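Local coordinates for protein polysaccharide deacetylase (PDB 2J13) that probably removes acetyl groups from peptidoglycan-type amino sugars of the bacterial cell wall, as a zinc-binding family 4 carbohydrate esterase, at residues D226-R229 / H234-S237; K78-P83 / A220-I225. One frame throughout, in Å; residues are numbered along the deposited sequence.

Interaction 1 (226-229 with 234-237) and interaction 2 (78-83 with 220-225) use successive turns of helix 217-230, and their centres lie about 8 Å apart. Interaction 2 packs the turn that ends helix 70-80 against that helix; interaction 1 joins the last turn of helix 217-230 to strand 234-236. Polar bonds tie the two together: Lys80 NZ forms a salt bridge with Asp226 OD1 at 2.7 Å, and Lys80 O lies 2.8 Å from Arg229 NH1, a probable hydrogen bond. Only interaction 1 includes a zinc ligand, His234, at a site separate from that of His113 and His117; the Val82 side chain of interaction 2 stays about 13 Å from a bound zinc ion.

Interaction 1 of 2, residues D226-R229 / H234-S237. With ZN (zinc ion), chain D.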
loop_
_atom_site.group_PDB
_atom_site.type_symbol
_atom_site.label_atom_id
_atom_site.label_comp_id
_atom_site.label_asym_id
_atom_site.label_seq_id
_atom_site.Cartn_x
_atom_site.Cartn_y
_atom_site.Cartn_z
ATOM N N ASP A 226 9.073 -6.038 -17.367
ATOM C CA ASP A 226 9.635 -6.941 -18.390
ATOM C C ASP A 226 10.844 -7.698 -17.852
ATOM O O ASP A 226 10.956 -8.945 -17.976
ATOM C CB ASP A 226 9.993 -6.155 -19.649
ATOM C CG ASP A 226 8.777 -5.656 -20.435
ATOM O OD1 ASP A 226 7.627 -6.109 -20.189
ATOM O OD2 ASP A 226 8.980 -4.801 -21.357
ATOM N N ASP A 227 11.777 -6.971 -17.252
ATOM C CA ASP A 227 13.026 -7.534 -16.732
ATOM C C ASP A 227 12.800 -8.575 -15.619
ATOM O O ASP A 227 13.438 -9.629 -15.558
ATOM C CB ASP A 227 13.886 -6.360 -16.230
ATOM C CG ASP A 227 15.271 -6.769 -15.798
ATOM O OD1 ASP A 227 16.193 -6.689 -16.634
ATOM O OD2 ASP A 227 15.454 -7.141 -14.625
ATOM N N LEU A 228 11.894 -8.271 -14.694
ATOM C CA LEU A 228 11.618 -9.176 -13.633
ATOM C C LEU A 228 10.903 -10.427 -14.143
ATOM O O LEU A 228 11.196 -11.523 -13.682
ATOM C CB LEU A 228 10.838 -8.482 -12.505
ATOM C CG LEU A 228 11.703 -7.490 -11.726
ATOM C CD1 LEU A 228 10.863 -6.637 -10.750
ATOM C CD2 LEU A 228 12.785 -8.222 -10.955
ATOM N N ARG A 229 10.020 -10.288 -15.123
ATOM C CA ARG A 229 9.382 -11.507 -15.689
ATOM C C ARG A 229 10.404 -12.432 -16.354
ATOM O O ARG A 229 10.273 -13.647 -16.238
ATOM C CB ARG A 229 8.281 -11.161 -16.654
ATOM C CG ARG A 229 7.018 -10.756 -15.938
ATOM C CD ARG A 229 6.007 -10.191 -16.864
ATOM N NE ARG A 229 4.685 -10.191 -16.238
ATOM C CZ ARG A 229 3.646 -9.512 -16.696
ATOM N NH1 ARG A 229 3.770 -8.741 -17.765
ATOM N NH2 ARG A 229 2.484 -9.580 -16.054
ATOM N N HIS A 234 6.711 -13.423 -10.787
ATOM C CA HIS A 234 5.291 -13.273 -11.089
ATOM C C HIS A 234 4.751 -12.138 -10.246
ATOM O O HIS A 234 4.972 -12.130 -9.051
ATOM C CB HIS A 234 4.542 -14.543 -10.701
ATOM C CG HIS A 234 5.177 -15.796 -11.233
ATOM N ND1 HIS A 234 5.363 -16.927 -10.465
ATOM C CD2 HIS A 234 5.731 -16.061 -12.438
ATOM C CE1 HIS A 234 5.984 -17.846 -11.184
ATOM N NE2 HIS A 234 6.219 -17.348 -12.386
ATOM N N PHE A 235 4.033 -11.226 -10.877
ATOM C CA PHE A 235 3.413 -10.093 -10.183
ATOM C C PHE A 235 2.009 -10.449 -9.742
ATOM O O PHE A 235 1.139 -10.765 -10.583
ATOM C CB PHE A 235 3.359 -8.885 -11.106
ATOM C CG PHE A 235 4.683 -8.256 -11.355
ATOM C CD1 PHE A 235 5.497 -8.676 -12.407
ATOM C CD2 PHE A 235 5.106 -7.216 -10.563
ATOM C CE1 PHE A 235 6.701 -8.076 -12.651
ATOM C CE2 PHE A 235 6.345 -6.594 -10.795
ATOM C CZ PHE A 235 7.142 -7.035 -11.845
ATOM N N LYS A 236 1.778 -10.352 -8.441
ATOM C CA LYS A 236 0.558 -10.794 -7.809
ATOM C C LYS A 236 -0.083 -9.665 -6.989
ATOM O O LYS A 236 0.511 -8.595 -6.810
ATOM C CB LYS A 236 0.869 -11.996 -6.916
ATOM C CG LYS A 236 1.554 -13.178 -7.619
ATOM C CD LYS A 236 0.564 -13.934 -8.469
ATOM C CE LYS A 236 0.766 -15.416 -8.401
ATOM N NZ LYS A 236 0.453 -15.953 -7.043
ATOM N N SER A 237 -1.296 -9.911 -6.512
ATOM C CA SER A 237 -2.031 -8.935 -5.697
ATOM C C SER A 237 -1.875 -9.203 -4.217
ATOM O O SER A 237 -1.468 -10.285 -3.808
ATOM C CB SER A 237 -3.516 -8.992 -6.015
ATOM O OG SER A 237 -4.089 -10.101 -5.343
HETATM ZN ZN ZN D . 4.046 -17.419 -8.740
HETATM O O HOH W 1 3.640 -11.695 -13.890
HETATM O O HOH W 2 2.447 -18.885 -9.790
HETATM O O HOH W 3 5.201 -19.078 -7.701
#
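Leu228, on helix 217-230, and Phe235, on strand 234-236, form the apolar part of the contact. The two side chains cross at about a right angle, with Leu228 CD1 3.9 Å from Phe235 CZ and Leu228 CB at 4.0 Å from the same ring carbon, so the far end of the phenyl meets both the root and one branch of the leucine. Phe235 CG stands beside its own backbone N (chi1 -72°), which sends the ring from the strand toward the helix. Ile57 of strand 56-63 touches both side chains. The helix and strand 234-236 close a beta-alpha-beta crossover from strand 207-210 within the NodB homology region; both strands flank 56-63 in parallel.

Arg229 adds a mixed contact. Its chain is extended from CG to NE and passes Phe235, with NE 4.2 Å from CD1; the guanidinium and phenyl planes are 88° apart. The polar link is through water: one molecule accepts from Arg229 NE at 3.0 Å and from Phe235 N at 3.1 Å, lying in the guanidinium plane at its edge. NH1 probably donates to Lys80 O, which would help to fix the rotation of the group.

His234 contributes metal coordination. Its ND1 binds a zinc ion at 2.2 Å, two waters bind at 2.3 and 2.4 Å from the metal, and Asp56 supplies a further ligand through OD1. This zinc is distinct from the one held by His113 and His117. Lys236 NZ forms a salt bridge with Asp56 OD2 and so probably helps to orient that carboxylate.

The CB of Phe235 points to the helix and that of His234 away from it. With no direct hydrogen bond between the segments, water satisfies the Phe235 N-H and carries the polar coupling of helix to strand.

Interaction 2 of 2, residues K78-P83 / A220-I225; sequences KEKKVP and ALAKII
Val82 and Ile225 meet tip to tip in the apolar first shell of this contact. Val82 CG2 lies 3.7 Å from Ile225 CG2 and 3.8 Å from Ile225 CD1, so a single valine methyl touches both ends of the branched isoleucine. The torsion of Val82 (chi1 166°) sets CG1 anti to the backbone N and turns CG2 to the helix. Lys80 comes to the same isoleucine along a slanting path: its CB is 4.0 Å from Ile225 CG2, and its aliphatic chain, bent at chi2, continues past the helix until CE stands 4.2 Å from Ala222 CB. No hydrogen bond links the two segments, and the lysine contributes its methylenes here while its charged end is engaged by Asp226, the residue after Ile225.

That engagement belongs to the second shell. The salt bridge from Lys80 NZ to Asp226 OD1 probably keeps the bent lysine chain lying against Ile225, with CE near Ala222. At the end of helix 70-80, Lys81, with positive phi, is the C-prime residue of a Schellman motif in which Val82 N bonds to Leu77 O and Lys81 N bonds weakly to Lys78 O. The chain leaves the helix at Lys81, and the Val82 side chain then points toward helix 217-230. Lys81 NZ also donates to Lys78 O at 3.0 Å, with a C=O to donor angle of 132° and a tilt of 23° from the carbonyl plane.

Outward from here, Leu221 and Ala222 rest on Val76 of helix 70-80, the beta-alpha-beta crossover between parallel strands 56-63 and 84-88. Val82 and Ile225 both touch Phe235 of strand 234-236, and Val82 and Leu221 reach Leu59 of strand 56-63; the two helices thus pack together on neighbouring parallel strands of the sheet.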
loop_
_atom_site.group_PDB
_atom_site.type_symbol
_atom_site.label_atom_id
_atom_site.label_comp_id
_atom_site.label_asym_id
_atom_site.label_seq_id
_atom_site.Cartn_x
_atom_site.Cartn_y
_atom_site.Cartn_z
ATOM N N LYS A 78 -2.045 -1.948 -17.370
ATOM C CA LYS A 78 -3.071 -2.531 -18.209
ATOM C C LYS A 78 -2.436 -3.297 -19.386
ATOM O O LYS A 78 -2.846 -4.399 -19.668
ATOM C CB LYS A 78 -3.979 -1.417 -18.720
ATOM C CG LYS A 78 -5.173 -1.851 -19.579
ATOM C CD LYS A 78 -5.853 -0.603 -20.103
ATOM C CE LYS A 78 -7.345 -0.584 -19.864
ATOM N NZ LYS A 78 -7.887 0.831 -19.741
ATOM N N GLU A 79 -1.427 -2.693 -20.006
ATOM C CA GLU A 79 -0.709 -3.291 -21.136
ATOM C C GLU A 79 -0.020 -4.577 -20.731
ATOM O O GLU A 79 -0.045 -5.576 -21.471
ATOM C CB GLU A 79 0.338 -2.318 -21.670
ATOM C CG GLU A 79 -0.237 -1.164 -22.480
ATOM C CD GLU A 79 0.813 -0.381 -23.257
ATOM O OE1 GLU A 79 1.976 -0.849 -23.378
ATOM O OE2 GLU A 79 0.468 0.721 -23.753
ATOM N N LYS A 80 0.610 -4.543 -19.564
ATOM C CA LYS A 80 1.403 -5.632 -19.070
ATOM C C LYS A 80 0.618 -6.636 -18.247
ATOM O O LYS A 80 1.180 -7.639 -17.823
ATOM C CB LYS A 80 2.558 -5.089 -18.216
ATOM C CG LYS A 80 3.476 -4.128 -18.928
ATOM C CD LYS A 80 4.243 -4.784 -20.030
ATOM C CE LYS A 80 5.217 -3.809 -20.630
ATOM N NZ LYS A 80 6.040 -4.492 -21.660
ATOM N N LYS A 81 -0.649 -6.342 -17.974
ATOM C CA LYS A 81 -1.490 -7.150 -17.096
ATOM C C LYS A 81 -0.846 -7.431 -15.745
ATOM O O LYS A 81 -0.664 -8.566 -15.319
ATOM C CB LYS A 81 -1.932 -8.429 -17.810
ATOM C CG LYS A 81 -2.747 -8.114 -19.039
ATOM C CD LYS A 81 -4.046 -7.408 -18.661
ATOM C CE LYS A 81 -4.835 -6.906 -19.856
ATOM N NZ LYS A 81 -5.605 -5.678 -19.461
ATOM N N VAL A 82 -0.492 -6.349 -15.069
ATOM C CA VAL A 82 0.142 -6.426 -13.763
ATOM C C VAL A 82 -0.801 -5.756 -12.761
ATOM O O VAL A 82 -1.189 -4.599 -12.987
ATOM C CB VAL A 82 1.510 -5.658 -13.791
ATOM C CG1 VAL A 82 2.030 -5.419 -12.398
ATOM C CG2 VAL A 82 2.528 -6.453 -14.615
ATOM N N PRO A 83 -1.174 -6.476 -11.690
ATOM C CA PRO A 83 -2.002 -5.914 -10.632
ATOM C C PRO A 83 -1.187 -5.092 -9.638
ATOM O O PRO A 83 -0.034 -5.391 -9.387
ATOM C CB PRO A 83 -2.546 -7.162 -9.940
ATOM C CG PRO A 83 -1.488 -8.162 -10.066
ATOM C CD PRO A 83 -0.841 -7.882 -11.416
ATOM N N ALA A 220 10.249 3.429 -16.888
ATOM C CA ALA A 220 11.017 2.630 -15.942
ATOM C C ALA A 220 10.166 1.461 -15.463
ATOM O O ALA A 220 10.646 0.342 -15.411
ATOM C CB ALA A 220 11.474 3.456 -14.766
ATOM N N LEU A 221 8.898 1.713 -15.135
ATOM C CA LEU A 221 8.020 0.643 -14.657
ATOM C C LEU A 221 7.879 -0.453 -15.699
ATOM O O LEU A 221 7.920 -1.635 -15.360
ATOM C CB LEU A 221 6.629 1.173 -14.336
ATOM C CG LEU A 221 5.594 0.169 -13.845
ATOM C CD1 LEU A 221 6.032 -0.487 -12.506
ATOM C CD2 LEU A 221 4.249 0.878 -13.720
ATOM N N ALA A 222 7.658 -0.058 -16.945
ATOM C CA ALA A 222 7.494 -1.033 -18.047
ATOM C C ALA A 222 8.740 -1.917 -18.186
ATOM O O ALA A 222 8.635 -3.138 -18.291
ATOM C CB ALA A 222 7.165 -0.319 -19.338
ATOM N N LYS A 223 9.917 -1.299 -18.080
ATOM C CA LYS A 223 11.195 -2.023 -18.159
ATOM C C LYS A 223 11.422 -2.972 -16.997
ATOM O O LYS A 223 11.933 -4.093 -17.186
ATOM C CB LYS A 223 12.351 -1.019 -18.222
ATOM C CG LYS A 223 12.395 -0.148 -19.468
ATOM C CD LYS A 223 13.454 0.924 -19.320
ATOM C CE LYS A 223 14.803 0.312 -18.909
ATOM N NZ LYS A 223 15.975 1.198 -19.155
ATOM N N ILE A 224 11.047 -2.534 -15.788
ATOM C CA ILE A 224 11.183 -3.317 -14.584
ATOM C C ILE A 224 10.274 -4.553 -14.645
ATOM O O ILE A 224 10.701 -5.666 -14.332
ATOM C CB ILE A 224 10.834 -2.462 -13.328
ATOM C CG1 ILE A 224 11.919 -1.407 -13.111
ATOM C CG2 ILE A 224 10.669 -3.346 -12.120
ATOM C CD1 ILE A 224 11.578 -0.373 -12.002
ATOM N N ILE A 225 9.042 -4.364 -15.101
ATOM C CA ILE A 225 8.097 -5.486 -15.238
ATOM C C ILE A 225 8.644 -6.524 -16.225
ATOM O O ILE A 225 8.690 -7.731 -15.939
ATOM C CB ILE A 225 6.746 -4.966 -15.711
ATOM C CG1 ILE A 225 6.013 -4.270 -14.547
ATOM C CG2 ILE A 225 5.836 -6.077 -16.237
ATOM C CD1 ILE A 225 4.795 -3.477 -15.002
#